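Local coordinates for cellulose binding protein (Clavibacter michiganensis, PDB 4JJO) that forms the expansin module of a larger, probable cellulase and probably binds cellulose and loosens plant cell walls, at residues Cys23-Val28 with Gly124-Asn129; Val37-Tyr42 with Ala66-Gly71; Ala45-Thr50 with Gly131-Arg136; Ala111-Glu116 with Tyr153-Thr158; Asp135-Gln140 with Leu167-Thr172. All coordinates share one frame; numbering follows the deposited sequence. Where two conformers were deposited one is given.

Contact 1 of 5, residues Cys23-Val28 with Gly124-Asn129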
# COMPACT_ATOMS: atom_id res chain seq x y z
N CYS A 23 1.07 -4.83 5.42
CA CYS A 23 0.56 -4.55 4.08
C CYS A 23 1.00 -5.59 3.05
O CYS A 23 0.57 -5.55 1.89
CB CYS A 23 1.01 -3.16 3.62
SG CYS A 23 0.25 -1.79 4.53
N SER A 24 1.86 -6.51 3.46
CA SER A 24 2.34 -7.58 2.58
C SER A 24 2.94 -7.07 1.27
O SER A 24 2.63 -7.57 0.19
CB SER A 24 1.21 -8.56 2.27
OG SER A 24 0.59 -9.01 3.46
N MET A 25 3.81 -6.07 1.37
CA MET A 25 4.48 -5.53 0.20
C MET A 25 5.42 -6.58 -0.40
O MET A 25 6.04 -7.34 0.33
CB MET A 25 5.28 -4.27 0.58
CG MET A 25 4.42 -3.12 1.07
SD MET A 25 3.10 -2.67 -0.07
CE MET A 25 2.53 -1.13 0.66
N PRO A 26 5.51 -6.61 -1.74
CA PRO A 26 6.42 -7.57 -2.38
C PRO A 26 7.86 -7.40 -1.91
O PRO A 26 8.62 -8.37 -1.86
CB PRO A 26 6.30 -7.22 -3.87
CG PRO A 26 5.01 -6.51 -4.01
CD PRO A 26 4.78 -5.80 -2.72
N ALA A 27 8.23 -6.17 -1.58
CA ALA A 27 9.59 -5.87 -1.15
C ALA A 27 9.61 -4.67 -0.21
O ALA A 27 8.77 -3.78 -0.30
CB ALA A 27 10.46 -5.58 -2.35
N VAL A 28 10.58 -4.66 0.70
CA VAL A 28 10.89 -3.46 1.45
C VAL A 28 11.36 -2.44 0.42
O VAL A 28 12.17 -2.77 -0.44
CB VAL A 28 12.02 -3.71 2.47
CG1 VAL A 28 12.49 -2.40 3.07
CG2 VAL A 28 11.55 -4.66 3.56
N GLY A 124 -6.72 -13.95 -4.55
CA GLY A 124 -6.40 -12.69 -3.92
C GLY A 124 -5.62 -11.80 -4.88
O GLY A 124 -4.77 -12.29 -5.63
N LEU A 125 -5.93 -10.51 -4.87
CA LEU A 125 -5.21 -9.55 -5.70
C LEU A 125 -4.66 -8.43 -4.84
O LEU A 125 -5.34 -7.94 -3.93
CB LEU A 125 -6.11 -8.95 -6.77
CG LEU A 125 -6.73 -9.86 -7.82
CD1 LEU A 125 -7.44 -9.01 -8.86
CD2 LEU A 125 -5.69 -10.74 -8.48
N GLN A 126 -3.44 -8.03 -5.13
CA GLN A 126 -2.84 -6.87 -4.49
C GLN A 126 -2.62 -5.79 -5.54
O GLN A 126 -2.05 -6.06 -6.60
CB GLN A 126 -1.52 -7.25 -3.84
CG GLN A 126 -0.75 -6.08 -3.27
CD GLN A 126 0.50 -6.53 -2.55
OE1 GLN A 126 1.35 -7.22 -3.12
NE2 GLN A 126 0.61 -6.16 -1.28
N VAL A 127 -3.07 -4.58 -5.25
CA VAL A 127 -2.90 -3.46 -6.17
C VAL A 127 -1.73 -2.60 -5.73
O VAL A 127 -1.71 -2.09 -4.61
CB VAL A 127 -4.17 -2.60 -6.25
CG1 VAL A 127 -3.97 -1.48 -7.27
CG2 VAL A 127 -5.37 -3.45 -6.61
N LEU A 128 -0.77 -2.44 -6.62
CA LEU A 128 0.44 -1.70 -6.32
C LEU A 128 0.45 -0.37 -7.07
O LEU A 128 0.05 -0.29 -8.23
CB LEU A 128 1.66 -2.53 -6.71
CG LEU A 128 1.72 -3.90 -6.03
CD1 LEU A 128 2.61 -4.86 -6.80
CD2 LEU A 128 2.20 -3.75 -4.60
N ASN A 129 0.90 0.68 -6.38
CA ASN A 129 1.15 1.97 -7.01
C ASN A 129 -0.10 2.75 -7.41
O ASN A 129 -0.06 3.58 -8.32
CB ASN A 129 2.06 1.77 -8.22
CG ASN A 129 3.29 0.96 -7.89
OD1 ASN A 129 3.92 1.15 -6.85
ND2 ASN A 129 3.65 0.04 -8.78

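Contact 2 of 5, residues Val37-Tyr42 with Ala66-Gly71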
# COMPACT_ATOMS: atom_id res chain seq x y z
N VAL A 37 1.94 2.56 10.86
CA VAL A 37 0.99 3.54 11.39
C VAL A 37 0.03 2.91 12.38
O VAL A 37 -0.17 1.69 12.39
CB VAL A 37 0.18 4.20 10.25
CG1 VAL A 37 1.10 5.01 9.34
CG2 VAL A 37 -0.59 3.15 9.46
N SER A 38 -0.57 3.74 13.22
CA SER A 38 -1.49 3.26 14.25
C SER A 38 -2.66 2.53 13.61
O SER A 38 -2.96 2.72 12.43
CB SER A 38 -1.99 4.43 15.11
OG SER A 38 -2.72 5.35 14.33
N SER A 39 -3.32 1.69 14.40
CA SER A 39 -4.40 0.86 13.88
C SER A 39 -5.52 1.67 13.24
O SER A 39 -6.02 1.30 12.19
CB SER A 39 -4.95 -0.05 14.98
OG SER A 39 -3.99 -1.02 15.36
N PRO A 40 -5.92 2.79 13.87
CA PRO A 40 -6.94 3.64 13.25
C PRO A 40 -6.50 4.24 11.92
O PRO A 40 -7.31 4.37 11.00
CB PRO A 40 -7.17 4.74 14.29
CG PRO A 40 -6.73 4.15 15.58
CD PRO A 40 -5.58 3.25 15.23
N GLU A 41 -5.23 4.61 11.82
CA GLU A 41 -4.70 5.19 10.59
C GLU A 41 -4.43 4.11 9.55
O GLU A 41 -4.48 4.38 8.35
CB GLU A 41 -3.43 6.00 10.89
CG GLU A 41 -3.68 7.23 11.74
CD GLU A 41 -2.41 7.97 12.11
OE1 GLU A 41 -2.01 8.88 11.35
OE2 GLU A 41 -1.83 7.66 13.17
N TYR A 42 -4.14 2.90 10.01
CA TYR A 42 -3.96 1.75 9.13
C TYR A 42 -5.28 1.44 8.43
O TYR A 42 -5.30 1.06 7.26
CB TYR A 42 -3.50 0.54 9.95
CG TYR A 42 -3.12 -0.68 9.13
CD1 TYR A 42 -2.02 -0.66 8.30
CD2 TYR A 42 -3.86 -1.85 9.22
CE1 TYR A 42 -1.66 -1.78 7.57
CE2 TYR A 42 -3.52 -2.96 8.49
CZ TYR A 42 -2.42 -2.92 7.66
OH TYR A 42 -2.06 -4.03 6.93
N ALA A 66 3.54 0.97 5.09
CA ALA A 66 3.85 -0.42 4.79
C ALA A 66 3.44 -1.39 5.90
O ALA A 66 3.51 -2.60 5.71
CB ALA A 66 5.33 -0.56 4.54
N ASP A 67 3.01 -0.86 7.04
CA ASP A 67 2.87 -1.69 8.23
C ASP A 67 1.90 -1.09 9.24
O ASP A 67 1.52 0.08 9.13
CB ASP A 67 4.25 -1.84 8.88
CG ASP A 67 4.40 -3.16 9.63
OD1 ASP A 67 3.40 -3.88 9.81
OD2 ASP A 67 5.54 -3.47 10.04
N GLN A 68 1.51 -1.89 10.22
CA GLN A 68 0.66 -1.43 11.31
C GLN A 68 1.42 -1.43 12.63
O GLN A 68 2.04 -2.43 13.00
CB GLN A 68 -0.58 -2.32 11.43
CG GLN A 68 -1.42 -2.04 12.67
CD GLN A 68 -2.78 -2.73 12.66
OE1 GLN A 68 -3.66 -2.38 13.45
NE2 GLN A 68 -2.95 -3.71 11.78
N CYS A 69 1.35 -0.31 13.34
CA CYS A 69 1.92 -0.21 14.68
C CYS A 69 0.79 -0.31 15.70
O CYS A 69 0.13 0.68 16.01
CB CYS A 69 2.65 1.13 14.85
SG CYS A 69 3.38 1.37 16.50
N HIS A 70 0.58 -1.52 16.22
CA HIS A 70 -0.53 -1.78 17.12
C HIS A 70 -0.46 -0.96 18.40
O HIS A 70 -1.50 -0.59 18.96
CB HIS A 70 -0.60 -3.27 17.47
CG HIS A 70 -0.89 -4.16 16.29
ND1 HIS A 70 0.10 -4.73 15.53
CD2 HIS A 70 -2.06 -4.57 15.76
CE1 HIS A 70 -0.45 -5.46 14.57
NE2 HIS A 70 -1.76 -5.37 14.69
N GLY A 71 0.75 -0.67 18.87
CA GLY A 71 0.93 0.03 20.13
C GLY A 71 0.96 1.54 20.00
O GLY A 71 1.02 2.24 21.01
O HOH W 1 -2.51 1.46 17.15

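Contact 3 of 5, residues Ala45-Thr50 with Gly131-Arg136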
# COMPACT_ATOMS: atom_id res chain seq x y z
N ALA A 45 -6.02 -1.77 6.53
CA ALA A 45 -5.11 -1.90 5.40
C ALA A 45 -5.44 -0.93 4.26
O ALA A 45 -4.77 -0.95 3.22
CB ALA A 45 -5.06 -3.33 4.89
N ALA A 46 -6.45 -0.09 4.44
CA ALA A 46 -6.81 0.87 3.40
C ALA A 46 -5.71 1.92 3.20
O ALA A 46 -5.62 2.54 2.14
CB ALA A 46 -8.13 1.54 3.74
N ALA A 47 -4.88 2.11 4.22
CA ALA A 47 -3.78 3.06 4.13
C ALA A 47 -2.58 2.47 3.38
O ALA A 47 -1.67 3.20 2.99
CB ALA A 47 -3.36 3.51 5.51
N CYS A 48 -2.57 1.16 3.20
CA CYS A 48 -1.45 0.50 2.53
C CYS A 48 -1.19 1.11 1.16
O CYS A 48 -2.11 1.37 0.39
CB CYS A 48 -1.71 -0.99 2.39
SG CYS A 48 -1.70 -1.85 3.97
N GLY A 49 0.09 1.36 0.88
CA GLY A 49 0.50 1.87 -0.42
C GLY A 49 0.51 3.39 -0.51
O GLY A 49 1.09 3.95 -1.44
N THR A 50 -0.13 4.05 0.45
CA THR A 50 -0.14 5.51 0.46
C THR A 50 1.17 6.04 1.02
O THR A 50 1.97 5.29 1.57
CB THR A 50 -1.32 6.09 1.29
OG1 THR A 50 -1.13 5.79 2.68
CG2 THR A 50 -2.65 5.52 0.81
N GLY A 131 -1.23 4.86 -5.43
CA GLY A 131 -0.81 6.15 -4.91
C GLY A 131 -1.68 6.65 -3.76
O GLY A 131 -1.17 7.15 -2.76
N ASN A 132 -2.99 6.51 -3.92
CA ASN A 132 -3.94 6.91 -2.88
C ASN A 132 -4.68 5.68 -2.36
O ASN A 132 -4.36 4.55 -2.73
CB ASN A 132 -4.93 7.93 -3.44
CG ASN A 132 -4.25 9.10 -4.12
OD1 ASN A 132 -3.73 10.00 -3.46
ND2 ASN A 132 -4.25 9.09 -5.45
N ARG A 133 -5.67 5.90 -1.49
CA ARG A 133 -6.48 4.79 -1.00
C ARG A 133 -7.35 4.23 -2.11
O ARG A 133 -7.85 4.97 -2.96
CB ARG A 133 -7.35 5.22 0.18
CG ARG A 133 -6.58 5.61 1.43
CD ARG A 133 -7.46 5.56 2.67
NE ARG A 133 -6.71 5.88 3.88
CZ ARG A 133 -7.16 5.68 5.12
NH1 ARG A 133 -8.35 5.15 5.33
NH2 ARG A 133 -6.40 6.02 6.16
N ILE A 134 -7.53 2.92 -2.09
CA ILE A 134 -8.38 2.24 -3.05
C ILE A 134 -9.74 1.98 -2.41
O ILE A 134 -9.81 1.47 -1.29
CB ILE A 134 -7.75 0.90 -3.50
CG1 ILE A 134 -6.51 1.17 -4.34
CG2 ILE A 134 -8.75 0.06 -4.27
CD1 ILE A 134 -5.69 -0.07 -4.64
N ASP A 135 -10.81 2.35 -3.10
CA ASP A 135 -12.15 2.23 -2.55
C ASP A 135 -12.73 0.84 -2.83
O ASP A 135 -13.37 0.24 -1.96
CB ASP A 135 -13.08 3.30 -3.14
CG ASP A 135 -14.49 3.21 -2.58
OD1 ASP A 135 -14.75 3.79 -1.50
OD2 ASP A 135 -15.34 2.55 -3.22
N ARG A 136 -12.52 0.34 -4.04
CA ARG A 136 -13.00 -0.99 -4.39
C ARG A 136 -12.23 -1.61 -5.54
O ARG A 136 -11.61 -0.92 -6.35
CB ARG A 136 -14.49 -0.96 -4.71
CG ARG A 136 -14.93 0.20 -5.60
CD ARG A 136 -16.45 0.23 -5.70
NE ARG A 136 -16.93 0.90 -6.90
CZ ARG A 136 -17.06 2.21 -7.03
NH1 ARG A 136 -16.73 3.03 -6.04
NH2 ARG A 136 -17.52 2.71 -8.17
O HOH W 2 -6.31 1.24 -0.15
O HOH W 3 -2.82 2.42 -2.62
O HOH W 4 0.75 3.26 -4.11

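Contact 4 of 5, residues Ala111-Glu116 with Tyr153-Thr158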
# COMPACT_ATOMS: atom_id res chain seq x y z
N ALA A 111 0.24 -1.84 -10.86
CA ALA A 111 0.55 -3.25 -11.06
C ALA A 111 -0.37 -4.10 -10.21
O ALA A 111 -0.94 -3.63 -9.23
CB ALA A 111 2.01 -3.54 -10.71
N ILE A 112 -0.52 -5.36 -10.60
CA ILE A 112 -1.35 -6.31 -9.87
C ILE A 112 -0.53 -7.55 -9.57
O ILE A 112 0.12 -8.10 -10.46
CB ILE A 112 -2.57 -6.74 -10.70
CG1 ILE A 112 -3.47 -5.54 -11.02
CG2 ILE A 112 -3.36 -7.82 -9.97
CD1 ILE A 112 -3.96 -4.79 -9.81
N ARG A 113 -0.54 -7.98 -8.31
CA ARG A 113 0.05 -9.26 -7.95
C ARG A 113 -1.02 -10.21 -7.45
O ARG A 113 -1.69 -9.93 -6.46
CB ARG A 113 1.15 -9.11 -6.89
CG ARG A 113 1.72 -10.45 -6.45
CD ARG A 113 2.99 -10.32 -5.62
NE ARG A 113 2.76 -9.62 -4.36
CZ ARG A 113 3.49 -9.79 -3.26
NH1 ARG A 113 4.50 -10.65 -3.25
NH2 ARG A 113 3.20 -9.11 -2.16
N VAL A 114 -1.19 -11.31 -8.16
CA VAL A 114 -2.09 -12.36 -7.71
C VAL A 114 -1.42 -13.08 -6.55
O VAL A 114 -0.23 -13.40 -6.62
CB VAL A 114 -2.40 -13.37 -8.83
CG1 VAL A 114 -3.30 -14.47 -8.31
CG2 VAL A 114 -3.04 -12.67 -10.01
N LYS A 115 -2.17 -13.31 -5.48
CA LYS A 115 -1.63 -13.97 -4.30
C LYS A 115 -1.26 -15.41 -4.61
O LYS A 115 -1.97 -16.08 -5.37
CB LYS A 115 -2.64 -13.95 -3.16
CG LYS A 115 -2.05 -14.37 -1.83
CD LYS A 115 -3.09 -14.42 -0.72
CE LYS A 115 -2.42 -14.70 0.61
NZ LYS A 115 -3.38 -14.97 1.72
N GLU A 116 -0.16 -15.88 -4.04
CA GLU A 116 0.23 -17.28 -4.15
C GLU A 116 -0.94 -18.15 -3.74
O GLU A 116 -1.61 -17.85 -2.75
CB GLU A 116 1.43 -17.56 -3.24
CG GLU A 116 2.76 -16.96 -3.70
CD GLU A 116 2.93 -15.51 -3.30
OE1 GLU A 116 1.99 -14.92 -2.72
OE2 GLU A 116 4.02 -14.95 -3.56
N TYR A 153 -4.57 -7.37 5.38
CA TYR A 153 -3.15 -7.61 5.12
C TYR A 153 -2.70 -7.20 3.71
O TYR A 153 -1.66 -7.65 3.23
CB TYR A 153 -2.78 -9.07 5.41
CG TYR A 153 -3.51 -10.09 4.58
CD1 TYR A 153 -3.09 -10.42 3.30
CD2 TYR A 153 -4.62 -10.76 5.09
CE1 TYR A 153 -3.75 -11.37 2.54
CE2 TYR A 153 -5.29 -11.71 4.34
CZ TYR A 153 -4.85 -12.01 3.07
OH TYR A 153 -5.51 -12.95 2.32
N GLY A 154 -3.48 -6.35 3.05
CA GLY A 154 -3.03 -5.70 1.83
C GLY A 154 -3.50 -6.31 0.52
O GLY A 154 -3.07 -5.88 -0.55
N TYR A 155 -4.36 -7.32 0.60
CA TYR A 155 -4.91 -7.94 -0.59
C TYR A 155 -6.42 -7.73 -0.68
O TYR A 155 -7.06 -7.24 0.25
CB TYR A 155 -4.63 -9.45 -0.59
CG TYR A 155 -3.27 -9.83 -1.13
CD1 TYR A 155 -3.13 -10.29 -2.43
CD2 TYR A 155 -2.13 -9.74 -0.34
CE1 TYR A 155 -1.90 -10.65 -2.93
CE2 TYR A 155 -0.89 -10.10 -0.83
CZ TYR A 155 -0.78 -10.55 -2.13
OH TYR A 155 0.46 -10.91 -2.61
N TRP A 156 -6.97 -8.10 -1.83
CA TRP A 156 -8.40 -8.11 -2.07
C TRP A 156 -8.77 -9.52 -2.49
O TRP A 156 -8.16 -10.07 -3.40
CB TRP A 156 -8.76 -7.12 -3.17
CG TRP A 156 -8.51 -5.70 -2.82
CD1 TRP A 156 -7.32 -5.05 -2.85
CD2 TRP A 156 -9.49 -4.74 -2.38
NE1 TRP A 156 -7.49 -3.74 -2.46
CE2 TRP A 156 -8.81 -3.53 -2.17
CE3 TRP A 156 -10.86 -4.80 -2.16
CZ2 TRP A 156 -9.46 -2.37 -1.74
CZ3 TRP A 156 -11.51 -3.65 -1.73
CH2 TRP A 156 -10.81 -2.46 -1.52
N VAL A 157 -9.76 -10.12 -1.83
CA VAL A 157 -10.08 -11.52 -2.09
C VAL A 157 -11.48 -11.74 -2.64
O VAL A 157 -12.38 -10.91 -2.47
CB VAL A 157 -9.88 -12.40 -0.83
CG1 VAL A 157 -8.43 -12.36 -0.39
CG2 VAL A 157 -10.81 -11.95 0.29
N THR A 158 -11.66 -12.88 -3.30
CA THR A 158 -12.91 -13.22 -3.94
C THR A 158 -13.90 -13.82 -2.95
O THR A 158 -13.54 -14.70 -2.16
CB THR A 158 -12.67 -14.24 -5.07
OG1 THR A 158 -11.95 -15.36 -4.55
CG2 THR A 158 -11.85 -13.60 -6.20

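Contact 5 of 5, residues Asp135-Gln140 with Leu167-Thr172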
# COMPACT_ATOMS: atom_id res chain seq x y z
N ASP A 135 -10.81 2.35 -3.10
CA ASP A 135 -12.15 2.23 -2.55
C ASP A 135 -12.73 0.84 -2.83
O ASP A 135 -13.37 0.24 -1.96
CB ASP A 135 -13.08 3.30 -3.14
CG ASP A 135 -14.49 3.21 -2.58
OD1 ASP A 135 -14.75 3.79 -1.50
OD2 ASP A 135 -15.34 2.55 -3.22
N ARG A 136 -12.52 0.34 -4.04
CA ARG A 136 -13.00 -0.99 -4.39
C ARG A 136 -12.23 -1.61 -5.54
O ARG A 136 -11.61 -0.92 -6.35
CB ARG A 136 -14.49 -0.96 -4.71
CG ARG A 136 -14.93 0.20 -5.60
CD ARG A 136 -16.45 0.23 -5.70
NE ARG A 136 -16.93 0.90 -6.90
CZ ARG A 136 -17.06 2.21 -7.03
NH1 ARG A 136 -16.73 3.03 -6.04
NH2 ARG A 136 -17.52 2.71 -8.17
N VAL A 137 -12.28 -2.94 -5.59
CA VAL A 137 -11.61 -3.72 -6.63
C VAL A 137 -12.60 -4.76 -7.13
O VAL A 137 -13.20 -5.47 -6.33
CB VAL A 137 -10.35 -4.42 -6.07
CG1 VAL A 137 -9.74 -5.34 -7.12
CG2 VAL A 137 -9.33 -3.40 -5.60
N GLU A 138 -12.76 -4.83 -8.45
CA GLU A 138 -13.73 -5.74 -9.05
C GLU A 138 -13.11 -6.57 -10.16
O GLU A 138 -12.23 -6.10 -10.88
CB GLU A 138 -14.92 -4.95 -9.62
CG GLU A 138 -15.75 -4.22 -8.58
CD GLU A 138 -16.64 -3.16 -9.20
OE1 GLU A 138 -16.10 -2.16 -9.72
OE2 GLU A 138 -17.88 -3.32 -9.18
N ILE A 139 -13.58 -7.81 -10.30
CA ILE A 139 -13.18 -8.67 -11.40
C ILE A 139 -14.36 -8.89 -12.33
O ILE A 139 -15.49 -9.10 -11.89
CB ILE A 139 -12.66 -10.03 -10.90
CG1 ILE A 139 -11.38 -9.84 -10.09
CG2 ILE A 139 -12.41 -10.97 -12.08
CD1 ILE A 139 -10.79 -11.13 -9.54
N GLN A 140 -14.10 -8.86 -13.64
CA GLN A 140 -15.16 -8.98 -14.63
C GLN A 140 -15.74 -10.39 -14.64
O GLN A 140 -15.01 -11.38 -14.62
CB GLN A 140 -14.64 -8.62 -16.02
CG GLN A 140 -15.74 -8.41 -17.04
CD GLN A 140 -15.32 -7.48 -18.17
OE1 GLN A 140 -14.18 -7.52 -18.64
NE2 GLN A 140 -16.24 -6.62 -18.59
N LEU A 167 -8.05 -12.27 -16.84
CA LEU A 167 -8.81 -11.46 -15.90
C LEU A 167 -8.86 -10.00 -16.35
O LEU A 167 -7.87 -9.46 -16.84
CB LEU A 167 -8.19 -11.52 -14.50
CG LEU A 167 -8.42 -12.78 -13.67
CD1 LEU A 167 -7.88 -14.00 -14.37
CD2 LEU A 167 -7.78 -12.61 -12.30
N THR A 168 -10.02 -9.39 -16.17
CA THR A 168 -10.15 -7.95 -16.30
C THR A 168 -10.49 -7.38 -14.93
O THR A 168 -11.49 -7.77 -14.32
CB THR A 168 -11.23 -7.55 -17.32
OG1 THR A 168 -10.86 -8.00 -18.62
CG2 THR A 168 -11.40 -6.04 -17.35
N VAL A 169 -9.65 -6.48 -14.44
CA VAL A 169 -9.79 -5.95 -13.10
C VAL A 169 -10.06 -4.46 -13.12
O VAL A 169 -9.34 -3.70 -13.76
CB VAL A 169 -8.51 -6.21 -12.27
CG1 VAL A 169 -8.66 -5.62 -10.87
CG2 VAL A 169 -8.22 -7.70 -12.19
N LYS A 170 -11.10 -4.05 -12.41
CA LYS A 170 -11.42 -2.63 -12.28
C LYS A 170 -11.09 -2.14 -10.88
O LYS A 170 -11.60 -2.66 -9.89
CB LYS A 170 -12.89 -2.37 -12.58
CG LYS A 170 -13.27 -0.91 -12.44
CD LYS A 170 -14.40 -0.54 -13.37
CE LYS A 170 -15.64 -1.36 -13.09
NZ LYS A 170 -16.77 -0.95 -13.97
N VAL A 171 -10.23 -1.13 -10.82
CA VAL A 171 -9.82 -0.54 -9.55
C VAL A 171 -10.27 0.92 -9.50
O VAL A 171 -9.92 1.73 -10.36
CB VAL A 171 -8.30 -0.62 -9.37
CG1 VAL A 171 -7.91 -0.14 -7.98
CG2 VAL A 171 -7.82 -2.05 -9.59
N THR A 172 -11.05 1.24 -8.48
CA THR A 172 -11.57 2.59 -8.28
C THR A 172 -10.96 3.17 -7.01
O THR A 172 -10.99 2.53 -5.96
CB THR A 172 -13.10 2.58 -8.14
OG1 THR A 172 -13.69 1.84 -9.21
CG2 THR A 172 -13.66 4.00 -8.14
O HOH W 5 -13.63 -0.92 -9.07
O HOH W 6 -12.27 -11.38 -15.77

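Contact 1 of 5, residues Cys23-Val28 with Gly124-Asn129
Q126 reaches from strand 124-128 into the 23-28 loop, where S24 and P26 receive it. The loop belongs to the N-terminal domain and the strand to the C-terminal domain, so this is a buried piece of the interface between them. The Q126 CB points at the loop. CG stands opposite the backbone N (chi1 174°), and the extended chain carries the amide across. CD comes to 3.6 Å from S24 O. The NE2 atom of Q126 donates to S24 O at 2.9 Å, with an N-H...O angle of 160°. It approaches from above the carbonyl plane, while S24 O lies in the plane of the Q126 amide. The other tip atom, Q126 OE1, lies 3.7 Å from P26 CD and accepts a hydrogen bond from R113. Both polar ends are thus used, which fixes the amide's rotation. Next to it, L128 CD2 meets P26 CD at 3.8 Å. S24 OG bonds to the backbone of Y153, and C23 is in a disulfide with C48. Strand 124-128 runs between strands 111-114 and 156-157. L125 and V127 turn to the other face, against strands 134-141 and 167-173.

Contact 2 of 5, residues Val37-Tyr42 with Ala66-Gly71
V37 lies beside Q68 on parallel strands. V37 N donates to D67 O at 3.1 Å, and V37 O accepts from C69 N at 2.7 Å. V37 thus spans Q68 and bonds to the residues before and after it, the standard parallel ladder. V37 CG2 also lies 3.7 Å from D67 O. S38 follows as the N-cap of the short helix 39-42. Its OG donates to E41 OE2, and its carbonyl O accepts from Y42 N. Strands 34-38 and 59-69 are neighbours in the six-stranded mixed sheet of the N-terminal domain, which belongs to the double-psi beta-barrel clan. C69 also forms a disulfide with C72. S39 meets the other segment partly through water. Water 1 accepts from S39 N at 2.9 Å and lies close to C69 O as well. The S39 OG and Q68 OE1 atoms are modelled only 2.4 Å apart, so the length of that hydrogen bond is doubtful. Y42, in helix 39-42, turns its ring to Q68. Its CG stands opposite the backbone N (chi1 -173°), which lays the ring under Q68. Q68 CB sits over the ring face in a CH-pi contact, 3.8 Å from the Y42 centroid and 11° off the normal. The Q68 amide follows the CD2-CE2 side of the ring, its plane turned 25° from it, with NE2 3.3 Å from Y42 CD2. Beyond the ring, Y42 OH bonds to D152 O.

Contact 3 of 5, residues Ala45-Thr50 with Gly131-Arg136
Two overlapping beta turns, A45-C48 of type I and A47-T50 of type II, form the N-terminal domain's side of a buried domain interface. A46, A47 and T50 touch R133 and the backbone of G131 and N132 in the C-terminal domain. The R133 chain lies along the first turn. Its CG passes A46 O at 3.3 Å, and it stays extended as far as NE. The guanidinium then lies with one face against the A46-A47 backbone. R133 NH2 comes to 4.0 Å from A47 CB. T50 points its CG2 at the chain between N132 and R133, 3.8 Å from N132 C. Its OG1 sits between its own N and carbonyl carbon (chi1 68°). From there it turns back to A47 O at 2.7 Å, in the carbonyl plane and on a lone pair. A47 O accepts from T50 N too, so two bonds close the second turn. At G49 the backbone angles would press any CB against C48 O, so the turn needs a glycine here. No direct hydrogen bond joins the two segments. Three waters do that work. Water 2 links A46 O to I134 N, and donates to A46 O at 2.7 Å. Water 3 donates to N132 O at 2.6 Å and to C48 O at a longer distance. Water 4 joins G49 O to G131 N. Six backbone atoms, A46 O, I134 N, C48 O, N132 O, G49 O and G131 N, are therefore met by three bound waters, while the carbon parts of R133 and T50 make the direct packing.

Contact 4 of 5, residues Ala111-Glu116 with Tyr153-Thr158
The C-terminal domain's beta sheet carries this contact on one face, where K115 and R113 of segment 111-116 meet Y155 and Y153. K115 CB points toward the tyrosines and its chain is fully extended, with CG opposite the backbone N (chi1 -169°). K115 CB lies 3.4 Å from Y155 CE1. K115 CG is over the Y155 ring, 4.2 Å from the centroid and 23° off the normal, a CH-pi contact shifted toward the rim. The chain runs on past this ring to a second one. K115 NZ donates to Y153 OH at 3.0 Å, the two side chains meeting at about a right angle. At the far end of the ring, Y155 OH lies over a face of the R113 guanidinium, 3.2 Å from R113 NE. The angle is too poor for a hydrogen bond, and the two planes are 30° apart. The guanidinium is held by other groups. R113 NH1 bonds to I18 O, which ties it to the N-terminal domain, and NH2 takes part in the bond to Q126. These side chains reach over strand 124-128, which separates strands 111-114 and 156-157. W156 packs on strands 134-141 and 144-150.

Contact 5 of 5, residues Asp135-Gln140 with Leu167-Thr172
T172 O is gripped by two backbone donors, D135 N at 2.9 Å and R136 N at 3.3 Å. Two residues thus stand opposite one, a classic beta bulge. After it the antiparallel ladder is regular. E138 and K170 form a hydrogen-bonded pair, with K170 N to E138 O at 2.8 Å, and Q140 N donates to T168 O at 2.9 Å. On the face of R136, E138, K170 and T172, neighbouring side chains run alongside each other. R136 CG sits between its backbone N and carbonyl carbon (chi1 44°), which sets its guanidinium face over T172 CG2. R136 NH1 is 3.8 Å from that methyl. E138 OE1 comes to 3.5 Å from K170 CE, but K170 NZ is too far for a salt bridge. Water 5 lies 2.8 Å from E138 OE1, and close to K170 O and T172 OG1 too. K170 also makes a cation-pi contact with W145. The other face is apolar: V137 CG1 meets V169 CG1 at 3.9 Å, and I139 lies near L167. V137 packs on V127, and I139 and V169 on L125, of strand 124-128. In the sheet, strand 144-150 flanks segment 135-140, and strand 178-184 flanks segment 167-172.

Contacts 1 and 3 join the two domains, and their centres are 11 Å apart. The disulfide from C23 SG to C48 SG ties together the two loops of the N-terminal domain that they use. Contact 2 lies inside the N-terminal domain, and contacts 4 and 5 inside the C-terminal one. Contact 4 is close to contact 1, with centres 7 Å apart, and R113 serves both. Contact 5 shares D135 and R136 with contact 3. W156 of contact 4 packs on V137 of contact 5, with W156 CE2 3.5 Å from V137 CG2. Contacts 2 and 5 are farthest apart, about 26 Å between centres, and do not touch. Contact 2 reaches contact 3 through Y42 O, 3.2 Å from A47 N.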